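Haloacid dehalogenase-like hydrolase (Salmonella enterica subsp. enterica serovar Typhi, PDB 4EZE) probably dephosphorylates O-phosphoserine to serine in a magnesium-dependent reaction, the last step of L-serine biosynthesis. Local coordinates at residues 174-179 with 209-214; 250-255 with 278-283; 123-128 with 157-162. All blocks are in the same frame, centred on the assembly; numbering follows the deposited sequence.

Interaction 1. Residues 174-179 with 209-214; sequences VCDRMT and TQRLKA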
loop_
_atom_site.group_PDB
_atom_site.type_symbol
_atom_site.label_atom_id
_atom_site.label_comp_id
_atom_site.label_asym_id
_atom_site.label_seq_id
_atom_site.Cartn_x
_atom_site.Cartn_y
_atom_site.Cartn_z
ATOM N N VAL A 174 -20.567 -4.013 8.538
ATOM C CA VAL A 174 -19.815 -2.983 7.846
ATOM C C VAL A 174 -18.547 -3.571 7.259
ATOM O O VAL A 174 -18.168 -3.269 6.137
ATOM C CB VAL A 174 -19.462 -1.829 8.779
ATOM C CG1 VAL A 174 -18.569 -0.839 8.074
ATOM C CG2 VAL A 174 -20.716 -1.149 9.260
ATOM N N CYS A 175 -17.902 -4.428 8.032
ATOM C CA CYS A 175 -16.688 -5.089 7.595
ATOM C C CYS A 175 -16.969 -5.975 6.396
ATOM O O CYS A 175 -16.180 -6.050 5.470
ATOM C CB CYS A 175 -16.104 -5.922 8.726
ATOM S SG CYS A 175 -14.531 -6.655 8.333
ATOM N N ASP A 176 -18.112 -6.641 6.426
ATOM C CA ASP A 176 -18.504 -7.558 5.368
ATOM C C ASP A 176 -18.670 -6.879 4.017
ATOM O O ASP A 176 -18.388 -7.473 2.989
ATOM C CB ASP A 176 -19.759 -8.334 5.756
ATOM C CG ASP A 176 -19.464 -9.471 6.708
ATOM O OD1 ASP A 176 -18.301 -9.608 7.127
ATOM O OD2 ASP A 176 -20.394 -10.230 7.038
ATOM N N ARG A 177 -19.166 -5.653 4.010
ATOM C CA ARG A 177 -19.368 -4.944 2.752
ATOM C C ARG A 177 -18.139 -4.169 2.236
ATOM O O ARG A 177 -18.203 -3.509 1.206
ATOM C CB ARG A 177 -20.617 -4.065 2.803
ATOM C CG ARG A 177 -20.537 -2.887 3.724
ATOM C CD ARG A 177 -21.694 -1.959 3.456
ATOM N NE ARG A 177 -21.420 -0.608 3.918
ATOM C CZ ARG A 177 -21.901 -0.098 5.042
ATOM N NH1 ARG A 177 -22.694 -0.830 5.809
ATOM N NH2 ARG A 177 -21.598 1.142 5.390
ATOM N N MET A 178 -17.032 -4.241 2.966
ATOM C CA MET A 178 -15.785 -3.621 2.536
ATOM C C MET A 178 -15.257 -4.357 1.313
ATOM O O MET A 178 -15.456 -5.557 1.189
ATOM C CB MET A 178 -14.748 -3.671 3.653
ATOM C CG MET A 178 -15.071 -2.806 4.848
ATOM S SD MET A 178 -15.654 -1.174 4.377
ATOM C CE MET A 178 -15.254 -0.254 5.845
ATOM N N THR A 179 -14.586 -3.652 0.407
ATOM C CA THR A 179 -14.104 -4.312 -0.802
ATOM C C THR A 179 -12.590 -4.347 -0.889
ATOM O O THR A 179 -11.911 -3.329 -0.710
ATOM C CB THR A 179 -14.676 -3.657 -2.073
ATOM O OG1 THR A 179 -14.618 -2.237 -1.931
ATOM C CG2 THR A 179 -16.137 -4.071 -2.265
ATOM N N THR A 209 -9.417 -5.575 11.277
ATOM C CA THR A 209 -8.113 -6.085 10.902
ATOM C C THR A 209 -7.989 -7.587 11.036
ATOM O O THR A 209 -7.514 -8.258 10.133
ATOM C CB THR A 209 -7.033 -5.448 11.773
ATOM O OG1 THR A 209 -7.028 -4.039 11.561
ATOM C CG2 THR A 209 -5.680 -6.000 11.427
ATOM N N GLN A 210 -8.439 -8.118 12.160
ATOM C CA GLN A 210 -8.385 -9.551 12.380
ATOM C C GLN A 210 -9.299 -10.290 11.424
ATOM O O GLN A 210 -8.954 -11.338 10.905
ATOM C CB GLN A 210 -8.695 -9.893 13.834
ATOM C CG GLN A 210 -7.674 -9.347 14.805
ATOM C CD GLN A 210 -6.253 -9.627 14.376
ATOM O OE1 GLN A 210 -5.938 -10.713 13.914
ATOM N NE2 GLN A 210 -5.387 -8.646 14.533
ATOM N N ARG A 211 -10.474 -9.725 11.196
ATOM C CA ARG A 211 -11.451 -10.326 10.313
ATOM C C ARG A 211 -10.905 -10.406 8.892
ATOM O O ARG A 211 -11.057 -11.412 8.212
ATOM C CB ARG A 211 -12.735 -9.508 10.360
ATOM C CG ARG A 211 -13.981 -10.250 9.952
ATOM C CD ARG A 211 -15.212 -9.545 10.492
ATOM N NE ARG A 211 -16.389 -9.810 9.679
ATOM C CZ ARG A 211 -17.299 -10.730 9.959
ATOM N NH1 ARG A 211 -17.169 -11.477 11.041
ATOM N NH2 ARG A 211 -18.335 -10.900 9.156
ATOM N N LEU A 212 -10.246 -9.341 8.458
ATOM C CA LEU A 212 -9.614 -9.327 7.154
ATOM C C LEU A 212 -8.483 -10.334 7.106
ATOM O O LEU A 212 -8.310 -11.038 6.122
ATOM C CB LEU A 212 -9.084 -7.938 6.829
ATOM C CG LEU A 212 -10.152 -6.905 6.526
ATOM C CD1 LEU A 212 -9.548 -5.532 6.432
ATOM C CD2 LEU A 212 -10.859 -7.271 5.249
ATOM N N LYS A 213 -7.709 -10.407 8.177
ATOM C CA LYS A 213 -6.623 -11.365 8.210
ATOM C C LYS A 213 -7.165 -12.773 8.020
ATOM O O LYS A 213 -6.735 -13.499 7.126
ATOM C CB LYS A 213 -5.871 -11.325 9.517
ATOM C CG LYS A 213 -5.091 -12.598 9.706
ATOM C CD LYS A 213 -4.328 -12.613 11.013
ATOM C CE LYS A 213 -3.941 -14.040 11.354
ATOM N NZ LYS A 213 -2.787 -14.062 12.283
ATOM N N ALA A 214 -8.097 -13.164 8.883
ATOM C CA ALA A 214 -8.614 -14.524 8.835
ATOM C C ALA A 214 -9.287 -14.747 7.486
ATOM O O ALA A 214 -9.036 -15.747 6.823
ATOM C CB ALA A 214 -9.552 -14.806 10.006
#
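R211, on helix 206-216 of the Rossmann-like HAD core, forms a salt bridge with D176 of helix 168-176, a helix of the cap inserted into that core. NE and NH2, on one edge of the guanidinium, both donate to D176 OD1, while D176 OD2 lies 3.0 Å from R211 NH2. R211 NH2 donates to D176 OD1 almost straight (169°), although the modelled 2.4 Å is too short for its exact length to be trusted. The second bond, R211 NE to D176 OD1, is 3.2 Å long, bent and weak. With the carboxylate and guanidinium planes only 23° apart, the two groups meet nearly edge to edge. An extended R211 chain, starting with CG opposite the backbone N (chi1 -157°), carries the guanidinium across the gap. C175 lines this chain: C175 SG lies 3.7 Å from R211 CD.

Further out, F208, one turn before R211, packs on V174, C175 and M178. The C175 side chain is about 9 Å from that of D116, the predicted proton donor, so this cap-core seam runs close to the catalytic region. At the guanidinium edge, near its plane, C175 SG lies 3.9 Å from R211 NE.

Interaction 2. Residues 250-255 with 278-283; sequences TLVDLA and LEHAGT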
loop_
_atom_site.group_PDB
_atom_site.type_symbol
_atom_site.label_atom_id
_atom_site.label_comp_id
_atom_site.label_asym_id
_atom_site.label_seq_id
_atom_site.Cartn_x
_atom_site.Cartn_y
_atom_site.Cartn_z
ATOM N N THR A 250 6.240 -1.597 14.513
ATOM C CA THR A 250 5.639 -2.930 14.333
ATOM C C THR A 250 6.304 -3.635 13.148
ATOM O O THR A 250 6.592 -4.823 13.197
ATOM C CB THR A 250 4.131 -2.796 14.053
ATOM O OG1 THR A 250 3.540 -2.006 15.086
ATOM C CG2 THR A 250 3.435 -4.160 14.002
ATOM N N LEU A 251 6.560 -2.904 12.071
ATOM C CA LEU A 251 7.229 -3.526 10.936
ATOM C C LEU A 251 8.635 -3.961 11.309
ATOM O O LEU A 251 9.049 -5.060 10.980
ATOM C CB LEU A 251 7.262 -2.585 9.750
ATOM C CG LEU A 251 7.725 -3.219 8.445
ATOM C CD1 LEU A 251 6.974 -4.517 8.153
ATOM C CD2 LEU A 251 7.523 -2.210 7.322
ATOM N N VAL A 252 9.360 -3.086 12.001
ATOM C CA VAL A 252 10.713 -3.372 12.430
ATOM C C VAL A 252 10.725 -4.608 13.318
ATOM O O VAL A 252 11.496 -5.560 13.090
ATOM C CB VAL A 252 11.298 -2.190 13.218
ATOM C CG1 VAL A 252 12.639 -2.567 13.843
ATOM C CG2 VAL A 252 11.465 -1.004 12.297
ATOM N N ASP A 253 9.856 -4.594 14.324
ATOM C CA ASP A 253 9.801 -5.694 15.294
ATOM C C ASP A 253 9.416 -7.009 14.618
ATOM O O ASP A 253 9.902 -8.073 15.007
ATOM C CB ASP A 253 8.881 -5.372 16.503
ATOM C CG ASP A 253 9.308 -4.086 17.278
ATOM O OD1 ASP A 253 10.383 -3.511 16.996
ATOM O OD2 ASP A 253 8.560 -3.636 18.180
ATOM N N LEU A 254 8.574 -6.950 13.589
ATOM C CA LEU A 254 8.127 -8.186 12.932
ATOM C C LEU A 254 9.251 -8.731 12.091
ATOM O O LEU A 254 9.446 -9.942 11.990
ATOM C CB LEU A 254 6.972 -7.928 12.005
ATOM C CG LEU A 254 6.458 -9.146 11.235
ATOM C CD1 LEU A 254 6.030 -10.263 12.174
ATOM C CD2 LEU A 254 5.258 -8.725 10.396
ATOM N N ALA A 255 9.984 -7.824 11.461
ATOM C CA ALA A 255 11.055 -8.253 10.616
ATOM C C ALA A 255 12.130 -8.842 11.527
ATOM O O ALA A 255 12.716 -9.855 11.196
ATOM C CB ALA A 255 11.580 -7.105 9.778
ATOM N N LEU A 278 6.678 3.283 5.166
ATOM C CA LEU A 278 7.098 3.087 3.774
ATOM C C LEU A 278 8.547 3.517 3.549
ATOM O O LEU A 278 9.262 2.944 2.706
ATOM C CB LEU A 278 6.200 3.858 2.808
ATOM C CG LEU A 278 4.700 3.602 2.818
ATOM C CD1 LEU A 278 4.067 4.553 1.824
ATOM C CD2 LEU A 278 4.399 2.175 2.416
ATOM N N GLU A 279 8.972 4.544 4.273
ATOM C CA GLU A 279 10.341 5.020 4.125
ATOM C C GLU A 279 11.300 4.017 4.719
ATOM O O GLU A 279 12.402 3.828 4.211
ATOM C CB GLU A 279 10.531 6.384 4.762
ATOM C CG GLU A 279 10.055 7.517 3.863
ATOM C CD GLU A 279 9.983 8.845 4.595
ATOM O OE1 GLU A 279 10.353 9.871 3.989
ATOM O OE2 GLU A 279 9.555 8.869 5.772
ATOM N N HIS A 280 10.863 3.338 5.768
ATOM C CA HIS A 280 11.693 2.302 6.360
ATOM C C HIS A 280 11.807 1.053 5.472
ATOM O O HIS A 280 12.879 0.494 5.326
ATOM C CB HIS A 280 11.179 1.910 7.737
ATOM C CG HIS A 280 11.820 0.673 8.275
ATOM N ND1 HIS A 280 13.037 0.691 8.921
ATOM C CD2 HIS A 280 11.431 -0.624 8.239
ATOM C CE1 HIS A 280 13.359 -0.541 9.274
ATOM N NE2 HIS A 280 12.398 -1.357 8.878
ATOM N N ALA A 281 10.710 0.604 4.884
ATOM C CA ALA A 281 10.771 -0.589 4.037
ATOM C C ALA A 281 11.864 -0.475 2.981
ATOM O O ALA A 281 12.183 0.631 2.520
ATOM C CB ALA A 281 9.432 -0.829 3.361
ATOM N N GLY A 282 12.412 -1.618 2.571
ATOM C CA GLY A 282 13.432 -1.625 1.511
ATOM C C GLY A 282 12.779 -1.128 0.234
ATOM O O GLY A 282 13.333 -0.322 -0.497
ATOM N N THR A 283 11.580 -1.626 -0.027
ATOM C CA THR A 283 10.808 -1.223 -1.181
ATOM C C THR A 283 9.441 -0.751 -0.691
ATOM O O THR A 283 8.599 -1.566 -0.293
ATOM C CB THR A 283 10.661 -2.383 -2.162
ATOM O OG1 THR A 283 11.958 -2.736 -2.656
ATOM C CG2 THR A 283 9.748 -1.991 -3.332
#
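V252 and H280 have CA atoms 8.4 Å apart, and the L251 and A281 CA atoms next to them are 8.3 Å apart, so two consecutive residues on each backbone face one another at nearly constant spacing. Residues 250-255 are helical throughout. Residues 278-280 close helix 275-280, and A281 then leaves helical geometry with psi at 151°, turning the chain toward strand 283-287. No hydrogen bond joins the segments, and side chains alone make the contact.

The imidazole of H280 supplies most of it. V252 CG2 sits over one ring face, 3.8 Å from the centroid and 23° off the ring normal, which meets the geometry of a CH-pi contact. The methyl is displaced toward the rim: V252 CG2 is 3.6 Å from both H280 NE2 and H280 CE1. L251 approaches differently, at the ring edge and near its plane, with L251 CD2 4.3 Å from H280 CD2. The ring is therefore bounded on a face by one residue and on an edge by its neighbour in sequence. H280 CG points opposite the backbone N (chi1 169°), which projects the ring across to helix 244-258.

Both helices lie against the parallel sheet of the HAD core. L251 and A255 pack on I265, and L251 also on I201, whereas L278 and A281 rest on A267, two residues along the same strand. Helix 275-280 is the crossover of a beta-alpha-beta unit between strands 265-269 and 283-287, and T283 bonds through its backbone to I265 and A267.

Interaction 3. Residues 123-128 with 157-162; sequences EGVDEI and TRRIGM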
loop_
_atom_site.group_PDB
_atom_site.type_symbol
_atom_site.label_atom_id
_atom_site.label_comp_id
_atom_site.label_asym_id
_atom_site.label_seq_id
_atom_site.Cartn_x
_atom_site.Cartn_y
_atom_site.Cartn_z
ATOM N N GLU A 123 -12.729 3.474 3.935
ATOM C CA GLU A 123 -12.254 3.924 5.221
ATOM C C GLU A 123 -13.168 3.374 6.326
ATOM O O GLU A 123 -14.242 3.901 6.572
ATOM C CB GLU A 123 -12.260 5.443 5.295
ATOM C CG GLU A 123 -11.291 6.157 4.370
ATOM C CD GLU A 123 -9.885 6.236 4.931
ATOM O OE1 GLU A 123 -9.711 6.821 6.019
ATOM O OE2 GLU A 123 -8.950 5.730 4.266
ATOM N N GLY A 124 -12.711 2.330 7.003
ATOM C CA GLY A 124 -13.510 1.602 7.989
ATOM C C GLY A 124 -14.322 2.454 8.947
ATOM O O GLY A 124 -15.532 2.292 9.053
ATOM N N VAL A 125 -13.664 3.355 9.662
ATOM C CA VAL A 125 -14.373 4.200 10.610
ATOM C C VAL A 125 -15.370 5.171 9.971
ATOM O O VAL A 125 -16.422 5.444 10.553
ATOM C CB VAL A 125 -13.404 4.967 11.526
ATOM C CG1 VAL A 125 -14.152 6.042 12.307
ATOM C CG2 VAL A 125 -12.719 4.002 12.478
ATOM N N ASP A 126 -15.043 5.703 8.795
ATOM C CA ASP A 126 -15.999 6.522 8.044
ATOM C C ASP A 126 -17.224 5.721 7.667
ATOM O O ASP A 126 -18.342 6.229 7.714
ATOM C CB ASP A 126 -15.388 7.054 6.756
ATOM C CG ASP A 126 -14.403 8.153 7.004
ATOM O OD1 ASP A 126 -14.212 8.524 8.182
ATOM O OD2 ASP A 126 -13.815 8.642 6.015
ATOM N N GLU A 127 -17.009 4.475 7.271
ATOM C CA GLU A 127 -18.107 3.626 6.857
ATOM C C GLU A 127 -19.006 3.309 8.030
ATOM O O GLU A 127 -20.205 3.174 7.872
ATOM C CB GLU A 127 -17.589 2.336 6.248
ATOM C CG GLU A 127 -17.000 2.547 4.870
ATOM C CD GLU A 127 -18.039 3.021 3.875
ATOM O OE1 GLU A 127 -19.086 2.351 3.735
ATOM O OE2 GLU A 127 -17.807 4.060 3.233
ATOM N N ILE A 128 -18.426 3.167 9.212
ATOM C CA ILE A 128 -19.244 2.879 10.366
ATOM C C ILE A 128 -20.086 4.107 10.676
ATOM O O ILE A 128 -21.280 4.002 10.923
ATOM C CB ILE A 128 -18.382 2.531 11.560
ATOM C CG1 ILE A 128 -17.622 1.238 11.274
ATOM C CG2 ILE A 128 -19.241 2.406 12.809
ATOM C CD1 ILE A 128 -16.575 0.945 12.324
ATOM N N THR A 157 -9.018 8.818 18.945
ATOM C CA THR A 157 -9.781 8.592 20.173
ATOM C C THR A 157 -11.170 9.211 20.045
ATOM O O THR A 157 -12.185 8.580 20.370
ATOM C CB THR A 157 -9.059 9.159 21.423
ATOM O OG1 THR A 157 -8.451 10.408 21.093
ATOM C CG2 THR A 157 -7.957 8.227 21.886
ATOM N N ARG A 158 -11.213 10.460 19.589
ATOM C CA ARG A 158 -12.490 11.166 19.397
ATOM C C ARG A 158 -13.467 10.400 18.523
ATOM O O ARG A 158 -14.634 10.228 18.883
ATOM C CB ARG A 158 -12.269 12.550 18.794
ATOM C CG ARG A 158 -12.324 13.673 19.810
ATOM C CD ARG A 158 -11.802 14.968 19.212
ATOM N NE ARG A 158 -12.229 16.132 19.984
ATOM C CZ ARG A 158 -11.803 16.416 21.210
ATOM N NH1 ARG A 158 -10.939 15.617 21.822
ATOM N NH2 ARG A 158 -12.251 17.497 21.831
ATOM N N ARG A 159 -12.997 9.949 17.365
ATOM C CA ARG A 159 -13.871 9.209 16.455
ATOM C C ARG A 159 -14.346 7.901 17.058
ATOM O O ARG A 159 -15.509 7.519 16.901
ATOM C CB ARG A 159 -13.182 8.982 15.105
ATOM C CG ARG A 159 -13.094 10.276 14.297
ATOM C CD ARG A 159 -12.406 10.105 12.950
ATOM N NE ARG A 159 -10.997 9.795 13.137
ATOM C CZ ARG A 159 -10.405 8.715 12.652
ATOM N NH1 ARG A 159 -11.092 7.866 11.898
ATOM N NH2 ARG A 159 -9.114 8.509 12.890
ATOM N N ILE A 160 -13.450 7.214 17.761
ATOM C CA ILE A 160 -13.835 5.985 18.432
ATOM C C ILE A 160 -14.840 6.291 19.545
ATOM O O ILE A 160 -15.802 5.542 19.746
ATOM C CB ILE A 160 -12.607 5.258 19.024
ATOM C CG1 ILE A 160 -11.792 4.629 17.903
ATOM C CG2 ILE A 160 -13.041 4.240 20.069
ATOM C CD1 ILE A 160 -12.600 3.959 16.819
ATOM N N GLY A 161 -14.617 7.402 20.255
ATOM C CA GLY A 161 -15.538 7.836 21.311
ATOM C C GLY A 161 -16.947 8.058 20.780
ATOM O O GLY A 161 -17.921 7.870 21.504
ATOM N N MET A 162 -17.052 8.458 19.512
ATOM C CA MET A 162 -18.345 8.763 18.891
ATOM C C MET A 162 -19.099 7.497 18.601
ATOM O O MET A 162 -20.288 7.535 18.332
ATOM C CB MET A 162 -18.172 9.497 17.559
ATOM C CG MET A 162 -17.613 10.913 17.655
ATOM S SD MET A 162 -18.863 12.084 18.212
ATOM C CE MET A 162 -20.153 11.804 17.000
#
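V125 overlaps the guanidinium end of R159, its CG1 methyl lying 3.6 Å from R159 NH1 in an oblique approach. V125 CB is 3.7 Å from R159 NH1. Farther back along the arginine, V125 CG1 comes within 4.2 Å of R159 CB. The bend of R159 at chi3 (-67°) turns its end back toward helix 124-131, consistent with one methyl lying near both its CB and NH1. The second methyl makes a looser apolar contact, V125 CG2 to I160 CD1 at 4.3 Å.

The helices belong to the all-helical cap of the phosphoserine phosphatase branch of the HAD superfamily, inserted after the first strand of the core sheet, 110-113. Helix 124-131 opens this cap, with E123 at its N-cap position, and helix 152-161 is a later member. The nearest CA atoms, those of V125 and R159, are 7.7 Å apart, and no hydrogen bond crosses between the segments.

D126 lies near R159 without pairing with it: D126 OD1 is 4.9 Å from R159 NH1, close enough perhaps to stabilise the positive charge at a distance. R159 NE is instead bonded to S155 OG, one turn earlier, and I138 and I141 of helix 135-146 pack on the arginine. I160 also touches I237 and L205. Next to V125, G124 N donates a hydrogen bond to OD1 of D116, the predicted proton donor and a ligand of the bound sodium ion.

Interactions 1 and 3 share one region: their centres are about 15 Å apart, and R177 NH2 to E127 OE1 (3.2 Å) is a salt bridge between them, backed by M178 packing on G124 and E127. Interaction 3 joins two helices within the cap and is buried, whereas interaction 1 ties cap to core, with a charged pair at its outer margin and a buried cysteine behind it. Interaction 2, partly buried, stands apart, its centre about 23 Å and about 26 Å from those of interactions 1 and 3, and joins two helices against the core sheet. The chemistry differs accordingly: ionic, with sulfur against the arginine chain, in interaction 1, methyl on imidazole in interaction 2, methyl beside guanidinium in interaction 3.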